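Local coordinates for iron-sulfur cluster co-chaperone protein HscB (Homo sapiens, PDB 3BVO) that acts as a J-type co-chaperone in mitochondrial iron-sulfur cluster assembly, working with ISCU and the chaperone HSPA9, at residues 35-49 with 85-98. Residues are numbered along the deposited sequence; the frame is centred on the assembly and turned at random.
Sequences ALQAPDPTRDYFSLM and EKDFSEKHSTLVND
P39 lays its ring over one face of the H92 imidazole, with CG 3.4 Å from the ring centroid and only 6° off the normal, a CH-pi contact suited to proline's compact, restricted ring. At the edge of the same imidazole, H92 NE2 gives its hydrogen to Q37 O (2.7 Å), the oxygen lying close to the ring plane. F88 offers a face to A38, whose small CB makes a second CH-pi contact 4.0 Å from the centroid. Over one face of the Y45 ring, toward its rim, lies D98 C; Y112 also stacks with Y45. L36 turns its CG away from the backbone N (chi1 -177°), which rests CD2 against F88 CB (3.6 Å). L36 N donates to E85 OE2 (3.1 Å) on the anti side, somewhat out of the carboxylate plane. Farther along helix 83-104, L95 CD1 reaches P39 CB, and selenomethionine M49 sets CE against V96 CG1. Replacing the imidazole with an alanine here would probably leave the Q37 carbonyl without this donor and P39 without an aromatic face. Two polar bonds among apolar contacts thus fix extended loop 35-44, where Q37 touches zinc ligands C13 and C30, consistent with a defined placement of the zinc-binding region against the J domain.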
ATOM      1  N   ALA A  35      15.394  13.835 -21.974  1.00 72.02           N
ATOM      2  CA  ALA A  35      15.659  14.113 -20.557  1.00 71.71           C
ATOM      3  C   ALA A  35      14.593  13.525 -19.623  1.00 73.19           C
ATOM      4  O   ALA A  35      13.406  13.475 -19.967  1.00 73.89           O
ATOM      5  CB  ALA A  35      15.773  15.603 -20.341  1.00 71.04           C
ATOM      6  N   LEU A  36      15.019  13.073 -18.441  1.00 73.37           N
ATOM      7  CA  LEU A  36      14.097  12.489 -17.475  1.00 72.45           C
ATOM      8  C   LEU A  36      13.348  13.611 -16.800  1.00 71.57           C
ATOM      9  O   LEU A  36      13.959  14.538 -16.282  1.00 72.52           O
ATOM     10  CB  LEU A  36      14.839  11.647 -16.436  1.00 72.66           C
ATOM     11  CG  LEU A  36      13.955  10.926 -15.399  1.00 74.53           C
ATOM     12  CD1 LEU A  36      13.650   9.508 -15.813  1.00 69.87           C
ATOM     13  CD2 LEU A  36      14.604  10.904 -14.036  1.00 70.83           C
ATOM     14  N   GLN A  37      12.026  13.521 -16.800  1.00 70.66           N
ATOM     15  CA  GLN A  37      11.184  14.619 -16.332  1.00 70.10           C
ATOM     16  C   GLN A  37      10.913  14.541 -14.840  1.00 69.62           C
ATOM     17  O   GLN A  37      11.077  13.486 -14.223  1.00 68.34           O
ATOM     18  CB  GLN A  37       9.867  14.647 -17.105  1.00 70.25           C
ATOM     19  CG  GLN A  37      10.033  14.660 -18.602  1.00 69.95           C
ATOM     20  CD  GLN A  37      10.697  15.925 -19.076  1.00 72.80           C
ATOM     21  OE1 GLN A  37      10.077  16.982 -19.095  1.00 80.75           O
ATOM     22  NE2 GLN A  37      11.964  15.830 -19.462  1.00 70.16           N
ATOM     23  N   ALA A  38      10.519  15.679 -14.266  1.00 69.69           N
ATOM     24  CA  ALA A  38      10.060  15.725 -12.885  1.00 68.68           C
ATOM     25  C   ALA A  38       8.806  14.850 -12.733  1.00 67.67           C
ATOM     26  O   ALA A  38       7.939  14.845 -13.600  1.00 67.28           O
ATOM     27  CB  ALA A  38       9.789  17.149 -12.469  1.00 68.33           C
ATOM     28  N   PRO A  39       8.723  14.074 -11.646  1.00 67.34           N
ATOM     29  CA  PRO A  39       7.560  13.203 -11.523  1.00 66.77           C
ATOM     30  C   PRO A  39       6.285  13.998 -11.252  1.00 66.51           C
ATOM     31  O   PRO A  39       6.335  15.044 -10.608  1.00 66.34           O
ATOM     32  CB  PRO A  39       7.907  12.318 -10.326  1.00 66.60           C
ATOM     33  CG  PRO A  39       9.366  12.560 -10.038  1.00 64.71           C
ATOM     34  CD  PRO A  39       9.641  13.939 -10.501  1.00 67.17           C
ATOM     35  N   ASP A  40       5.162  13.514 -11.767  1.00 66.68           N
ATOM     36  CA  ASP A  40       3.882  14.174 -11.554  1.00 67.30           C
ATOM     37  C   ASP A  40       3.385  13.920 -10.126  1.00 68.50           C
ATOM     38  O   ASP A  40       3.097  12.782  -9.750  1.00 69.00           O
ATOM     39  CB  ASP A  40       2.854  13.716 -12.601  1.00 66.81           C
ATOM     40  CG  ASP A  40       1.459  14.274 -12.348  1.00 66.68           C
ATOM     41  OD1 ASP A  40       1.282  15.156 -11.482  1.00 62.64           O
ATOM     42  OD2 ASP A  40       0.517  13.819 -13.023  1.00 70.41           O
ATOM     43  N   PRO A  41       3.298  14.985  -9.314  1.00 69.08           N
ATOM     44  CA  PRO A  41       2.817  14.824  -7.943  1.00 69.40           C
ATOM     45  C   PRO A  41       1.373  14.337  -7.876  1.00 69.76           C
ATOM     46  O   PRO A  41       0.998  13.660  -6.913  1.00 70.38           O
ATOM     47  CB  PRO A  41       2.917  16.238  -7.368  1.00 69.70           C
ATOM     48  CG  PRO A  41       2.944  17.147  -8.567  1.00 70.67           C
ATOM     49  CD  PRO A  41       3.659  16.380  -9.622  1.00 68.76           C
ATOM     50  N   THR A  42       0.582  14.660  -8.896  1.00 69.56           N
ATOM     51  CA  THR A  42      -0.847  14.338  -8.897  1.00 69.68           C
ATOM     52  C   THR A  42      -1.163  12.891  -9.263  1.00 69.37           C
ATOM     53  O   THR A  42      -2.276  12.422  -9.015  1.00 69.67           O
ATOM     54  CB  THR A  42      -1.634  15.233  -9.858  1.00 69.86           C
ATOM     55  OG1 THR A  42      -1.191  14.990 -11.199  1.00 68.99           O
ATOM     56  CG2 THR A  42      -1.457  16.702  -9.497  1.00 67.34           C
ATOM     57  N   ARG A  43      -0.194  12.202  -9.859  1.00 68.98           N
ATOM     58  CA  ARG A  43      -0.366  10.826 -10.301  1.00 69.08           C
ATOM     59  C   ARG A  43      -0.491   9.885  -9.116  1.00 70.60           C
ATOM     60  O   ARG A  43       0.432   9.791  -8.296  1.00 70.79           O
ATOM     61  CB  ARG A  43       0.811  10.400 -11.167  1.00 68.70           C
ATOM     62  CG  ARG A  43       0.616   9.047 -11.801  1.00 74.19           C
ATOM     63  CD  ARG A  43       1.606   8.784 -12.915  1.00 78.86           C
ATOM     64  NE  ARG A  43       1.292   7.534 -13.607  1.00 83.75           N
ATOM     65  CZ  ARG A  43       2.022   6.998 -14.583  1.00 87.56           C
ATOM     66  NH1 ARG A  43       1.643   5.848 -15.140  1.00 85.39           N
ATOM     67  NH2 ARG A  43       3.133   7.604 -14.999  1.00 87.39           N
ATOM     68  N   ASP A  44      -1.627   9.188  -9.022  1.00 70.96           N
ATOM     69  CA  ASP A  44      -1.847   8.263  -7.917  1.00 70.64           C
ATOM     70  C   ASP A  44      -1.033   6.981  -8.124  1.00 72.38           C
ATOM     71  O   ASP A  44      -0.473   6.747  -9.207  1.00 73.40           O
ATOM     72  CB  ASP A  44      -3.345   7.982  -7.715  1.00 69.99           C
ATOM     73  CG  ASP A  44      -3.905   6.937  -8.690  1.00 74.92           C
ATOM     74  OD1 ASP A  44      -3.290   5.854  -8.849  1.00 74.34           O
ATOM     75  OD2 ASP A  44      -4.996   7.180  -9.271  1.00 77.57           O
ATOM     76  N   TYR A  45      -0.975   6.145  -7.091  1.00 72.43           N
ATOM     77  CA  TYR A  45      -0.204   4.913  -7.143  1.00 71.48           C
ATOM     78  C   TYR A  45      -0.751   3.860  -8.121  1.00 70.58           C
ATOM     79  O   TYR A  45       0.021   3.154  -8.765  1.00 70.99           O
ATOM     80  CB  TYR A  45      -0.075   4.319  -5.742  1.00 72.05           C
ATOM     81  CG  TYR A  45       0.843   5.070  -4.785  1.00 74.36           C
ATOM     82  CD1 TYR A  45       1.884   5.878  -5.250  1.00 73.33           C
ATOM     83  CD2 TYR A  45       0.697   4.921  -3.411  1.00 73.67           C
ATOM     84  CE1 TYR A  45       2.725   6.520  -4.374  1.00 68.07           C
ATOM     85  CE2 TYR A  45       1.523   5.560  -2.536  1.00 74.12           C
ATOM     86  CZ  TYR A  45       2.537   6.359  -3.011  1.00 73.96           C
ATOM     87  OH  TYR A  45       3.361   6.998  -2.107  1.00 73.93           O
ATOM     88  N   PHE A  46      -2.068   3.749  -8.240  1.00 69.35           N
ATOM     89  CA  PHE A  46      -2.640   2.768  -9.151  1.00 69.28           C
ATOM     90  C   PHE A  46      -2.255   3.074 -10.592  1.00 68.43           C
ATOM     91  O   PHE A  46      -1.999   2.168 -11.393  1.00 67.79           O
ATOM     92  CB  PHE A  46      -4.155   2.709  -8.990  1.00 70.25           C
ATOM     93  CG  PHE A  46      -4.591   2.124  -7.678  1.00 74.11           C
ATOM     94  CD1 PHE A  46      -4.607   0.739  -7.491  1.00 71.31           C
ATOM     95  CD2 PHE A  46      -4.971   2.953  -6.625  1.00 67.82           C
ATOM     96  CE1 PHE A  46      -4.990   0.192  -6.280  1.00 70.17           C
ATOM     97  CE2 PHE A  46      -5.355   2.411  -5.411  1.00 69.92           C
ATOM     98  CZ  PHE A  46      -5.361   1.030  -5.231  1.00 71.25           C
ATOM     99  N   SER A  47      -2.214   4.363 -10.906  1.00 67.88           N
ATOM    100  CA  SER A  47      -1.828   4.822 -12.226  1.00 67.21           C
ATOM    101  C   SER A  47      -0.357   4.525 -12.458  1.00 66.74           C
ATOM    102  O   SER A  47       0.019   3.964 -13.497  1.00 66.13           O
ATOM    103  CB  SER A  47      -2.101   6.320 -12.372  1.00 67.06           C
ATOM    104  OG  SER A  47      -1.412   6.849 -13.492  1.00 64.93           O
ATOM    105  N   LEU A  48       0.466   4.895 -11.480  1.00 66.60           N
ATOM    106  CA  LEU A  48       1.908   4.706 -11.583  1.00 67.59           C
ATOM    107  C   LEU A  48       2.240   3.238 -11.702  1.00 68.68           C
ATOM    108  O   LEU A  48       3.204   2.880 -12.337  1.00 69.32           O
ATOM    109  CB  LEU A  48       2.647   5.325 -10.386  1.00 67.93           C
ATOM    110  CG  LEU A  48       4.177   5.191 -10.313  1.00 65.24           C
ATOM    111  CD1 LEU A  48       4.850   5.921 -11.433  1.00 65.23           C
ATOM    112  CD2 LEU A  48       4.710   5.689  -8.998  1.00 66.63           C
HETATM  113  N   MSE A  49       1.427   2.386 -11.101  1.00 70.52           N
HETATM  114  CA  MSE A  49       1.673   0.962 -11.172  1.00 72.93           C
HETATM  115  C   MSE A  49       0.872   0.326 -12.284  1.00 73.94           C
HETATM  116  O   MSE A  49       0.832  -0.898 -12.403  1.00 75.08           O
HETATM  117  CB  MSE A  49       1.382   0.310  -9.829  1.00 74.78           C
HETATM  118  CG  MSE A  49       2.456   0.628  -8.781  1.00 82.36           C
HETATM  119 SE   MSE A  49       4.221  -0.115  -9.267  1.00 96.88          SE
HETATM  120  CE  MSE A  49       5.284   1.438  -8.821  1.00 83.34           C
ATOM    121  N   GLU A  85      19.105  15.328 -13.402  1.00 71.08           N
ATOM    122  CA  GLU A  85      18.609  13.990 -13.707  1.00 70.00           C
ATOM    123  C   GLU A  85      18.793  13.043 -12.530  1.00 69.81           C
ATOM    124  O   GLU A  85      17.876  12.289 -12.206  1.00 70.11           O
ATOM    125  CB  GLU A  85      19.237  13.432 -14.977  1.00 69.33           C
ATOM    126  CG  GLU A  85      18.599  13.982 -16.227  1.00 68.23           C
ATOM    127  CD  GLU A  85      19.010  13.232 -17.464  1.00 71.58           C
ATOM    128  OE1 GLU A  85      20.220  13.252 -17.801  1.00 73.73           O
ATOM    129  OE2 GLU A  85      18.118  12.630 -18.103  1.00 71.18           O
ATOM    130  N   LYS A  86      19.956  13.104 -11.880  1.00 69.33           N
ATOM    131  CA  LYS A  86      20.180  12.372 -10.626  1.00 69.40           C
ATOM    132  C   LYS A  86      19.071  12.651  -9.597  1.00 69.21           C
ATOM    133  O   LYS A  86      18.478  11.725  -9.044  1.00 68.25           O
ATOM    134  CB  LYS A  86      21.538  12.728 -10.030  1.00 69.35           C
ATOM    135  CG  LYS A  86      22.710  12.008 -10.645  1.00 68.17           C
ATOM    136  CD  LYS A  86      24.006  12.543 -10.062  1.00 70.75           C
ATOM    137  CE  LYS A  86      25.213  11.893 -10.718  1.00 74.44           C
ATOM    138  NZ  LYS A  86      26.344  12.853 -10.937  1.00 73.32           N
ATOM    139  N   ASP A  87      18.802  13.933  -9.363  1.00 69.50           N
ATOM    140  CA  ASP A  87      17.694  14.365  -8.525  1.00 70.04           C
ATOM    141  C   ASP A  87      16.409  13.651  -8.863  1.00 70.00           C
ATOM    142  O   ASP A  87      15.870  12.922  -8.028  1.00 71.34           O
ATOM    143  CB  ASP A  87      17.471  15.864  -8.671  1.00 71.13           C
ATOM    144  CG  ASP A  87      17.702  16.604  -7.383  1.00 80.35           C
ATOM    145  OD1 ASP A  87      16.927  16.338  -6.419  1.00 83.81           O
ATOM    146  OD2 ASP A  87      18.647  17.443  -7.340  1.00 81.89           O
ATOM    147  N   PHE A  88      15.926  13.855 -10.087  1.00 68.58           N
ATOM    148  CA  PHE A  88      14.656  13.289 -10.508  1.00 67.98           C
ATOM    149  C   PHE A  88      14.650  11.771 -10.511  1.00 67.56           C
ATOM    150  O   PHE A  88      13.626  11.163 -10.214  1.00 66.21           O
ATOM    151  CB  PHE A  88      14.277  13.790 -11.892  1.00 68.41           C
ATOM    152  CG  PHE A  88      13.996  15.249 -11.953  1.00 70.11           C
ATOM    153  CD1 PHE A  88      13.412  15.910 -10.876  1.00 65.44           C
ATOM    154  CD2 PHE A  88      14.285  15.965 -13.109  1.00 72.90           C
ATOM    155  CE1 PHE A  88      13.148  17.265 -10.942  1.00 62.59           C
ATOM    156  CE2 PHE A  88      14.017  17.328 -13.184  1.00 70.53           C
ATOM    157  CZ  PHE A  88      13.449  17.975 -12.095  1.00 65.77           C
ATOM    158  N   SER A  89      15.790  11.174 -10.864  1.00 68.14           N
ATOM    159  CA  SER A  89      15.963   9.717 -10.852  1.00 68.47           C
ATOM    160  C   SER A  89      15.746   9.161  -9.452  1.00 68.84           C
ATOM    161  O   SER A  89      15.085   8.143  -9.282  1.00 68.77           O
ATOM    162  CB  SER A  89      17.353   9.346 -11.376  1.00 68.78           C
ATOM    163  OG  SER A  89      17.799   8.103 -10.873  1.00 66.23           O
ATOM    164  N   GLU A  90      16.305   9.850  -8.460  1.00 69.52           N
ATOM    165  CA  GLU A  90      16.098   9.542  -7.050  1.00 70.08           C
ATOM    166  C   GLU A  90      14.633   9.779  -6.644  1.00 70.45           C
ATOM    167  O   GLU A  90      14.011   8.925  -5.994  1.00 71.07           O
ATOM    168  CB  GLU A  90      17.071  10.365  -6.190  1.00 70.22           C
ATOM    169  CG  GLU A  90      16.715  10.514  -4.719  1.00 75.50           C
ATOM    170  CD  GLU A  90      17.172   9.345  -3.884  1.00 82.98           C
ATOM    171  OE1 GLU A  90      16.572   8.255  -3.992  1.00 87.33           O
ATOM    172  OE2 GLU A  90      18.128   9.520  -3.102  1.00 88.10           O
ATOM    173  N   LYS A  91      14.070  10.920  -7.036  1.00 69.58           N
ATOM    174  CA  LYS A  91      12.679  11.198  -6.687  1.00 69.54           C
ATOM    175  C   LYS A  91      11.738  10.104  -7.203  1.00 69.92           C
ATOM    176  O   LYS A  91      11.095   9.436  -6.395  1.00 70.31           O
ATOM    177  CB  LYS A  91      12.254  12.607  -7.110  1.00 69.05           C
ATOM    178  CG  LYS A  91      12.922  13.683  -6.262  1.00 70.16           C
ATOM    179  CD  LYS A  91      12.389  15.093  -6.483  1.00 70.42           C
ATOM    180  CE  LYS A  91      13.063  16.067  -5.502  1.00 76.61           C
ATOM    181  NZ  LYS A  91      12.417  17.412  -5.476  1.00 80.85           N
ATOM    182  N   HIS A  92      11.698   9.908  -8.528  1.00 69.96           N
ATOM    183  CA  HIS A  92      10.947   8.827  -9.182  1.00 69.10           C
ATOM    184  C   HIS A  92      11.098   7.479  -8.464  1.00 69.61           C
ATOM    185  O   HIS A  92      10.097   6.875  -8.056  1.00 69.94           O
ATOM    186  CB  HIS A  92      11.425   8.637 -10.624  1.00 68.98           C
ATOM    187  CG  HIS A  92      10.795   9.563 -11.615  1.00 70.17           C
ATOM    188  ND1 HIS A  92       9.490   9.431 -12.035  1.00 76.14           N
ATOM    189  CD2 HIS A  92      11.305  10.611 -12.303  1.00 72.36           C
ATOM    190  CE1 HIS A  92       9.214  10.372 -12.920  1.00 70.73           C
ATOM    191  NE2 HIS A  92      10.297  11.104 -13.096  1.00 75.31           N
ATOM    192  N   SER A  93      12.346   7.018  -8.313  1.00 68.95           N
ATOM    193  CA  SER A  93      12.653   5.692  -7.738  1.00 68.68           C
ATOM    194  C   SER A  93      12.080   5.487  -6.328  1.00 69.22           C
ATOM    195  O   SER A  93      11.578   4.397  -6.002  1.00 69.51           O
ATOM    196  CB  SER A  93      14.160   5.449  -7.733  1.00 68.37           C
ATOM    197  OG  SER A  93      14.446   4.065  -7.743  1.00 67.78           O
ATOM    198  N   THR A  94      12.156   6.539  -5.512  1.00 68.75           N
ATOM    199  CA  THR A  94      11.460   6.596  -4.233  1.00 68.98           C
ATOM    200  C   THR A  94       9.960   6.422  -4.405  1.00 69.55           C
ATOM    201  O   THR A  94       9.367   5.593  -3.712  1.00 70.55           O
ATOM    202  CB  THR A  94      11.725   7.921  -3.470  1.00 69.56           C
ATOM    203  OG1 THR A  94      13.135   8.195  -3.434  1.00 74.21           O
ATOM    204  CG2 THR A  94      11.182   7.847  -2.040  1.00 65.49           C
ATOM    205  N   LEU A  95       9.341   7.183  -5.313  1.00 69.53           N
ATOM    206  CA  LEU A  95       7.885   7.085  -5.496  1.00 70.39           C
ATOM    207  C   LEU A  95       7.540   5.671  -5.923  1.00 71.28           C
ATOM    208  O   LEU A  95       6.632   5.054  -5.373  1.00 72.31           O
ATOM    209  CB  LEU A  95       7.346   8.080  -6.531  1.00 70.70           C
ATOM    210  CG  LEU A  95       7.460   9.598  -6.340  1.00 73.72           C
ATOM    211  CD1 LEU A  95       7.249  10.286  -7.672  1.00 72.10           C
ATOM    212  CD2 LEU A  95       6.476  10.133  -5.305  1.00 72.59           C
ATOM    213  N   VAL A  96       8.289   5.148  -6.889  1.00 71.36           N
ATOM    214  CA  VAL A  96       8.051   3.800  -7.393  1.00 71.44           C
ATOM    215  C   VAL A  96       8.033   2.804  -6.239  1.00 71.63           C
ATOM    216  O   VAL A  96       7.127   1.972  -6.141  1.00 71.41           O
ATOM    217  CB  VAL A  96       9.090   3.406  -8.452  1.00 71.59           C
ATOM    218  CG1 VAL A  96       8.922   1.951  -8.856  1.00 70.86           C
ATOM    219  CG2 VAL A  96       8.962   4.310  -9.673  1.00 70.18           C
ATOM    220  N   ASN A  97       9.013   2.916  -5.350  1.00 72.20           N
ATOM    221  CA  ASN A  97       9.041   2.083  -4.154  1.00 73.28           C
ATOM    222  C   ASN A  97       7.792   2.238  -3.307  1.00 73.53           C
ATOM    223  O   ASN A  97       7.208   1.238  -2.896  1.00 73.87           O
ATOM    224  CB  ASN A  97      10.275   2.376  -3.302  1.00 73.77           C
ATOM    225  CG  ASN A  97      11.547   1.878  -3.936  1.00 74.13           C
ATOM    226  OD1 ASN A  97      11.537   0.947  -4.750  1.00 69.52           O
ATOM    227  ND2 ASN A  97      12.660   2.495  -3.564  1.00 75.16           N
ATOM    228  N   ASP A  98       7.385   3.481  -3.050  1.00 73.28           N
ATOM    229  CA  ASP A  98       6.223   3.739  -2.208  1.00 74.01           C
ATOM    230  C   ASP A  98       5.015   3.026  -2.771  1.00 73.70           C
ATOM    231  O   ASP A  98       4.499   2.096  -2.155  1.00 74.21           O
ATOM    232  CB  ASP A  98       5.934   5.230  -2.091  1.00 75.01           C
ATOM    233  CG  ASP A  98       6.949   5.958  -1.249  1.00 84.90           C
ATOM    234  OD1 ASP A  98       7.648   5.310  -0.432  1.00 91.42           O
ATOM    235  OD2 ASP A  98       7.039   7.198  -1.405  1.00 94.17           O
TER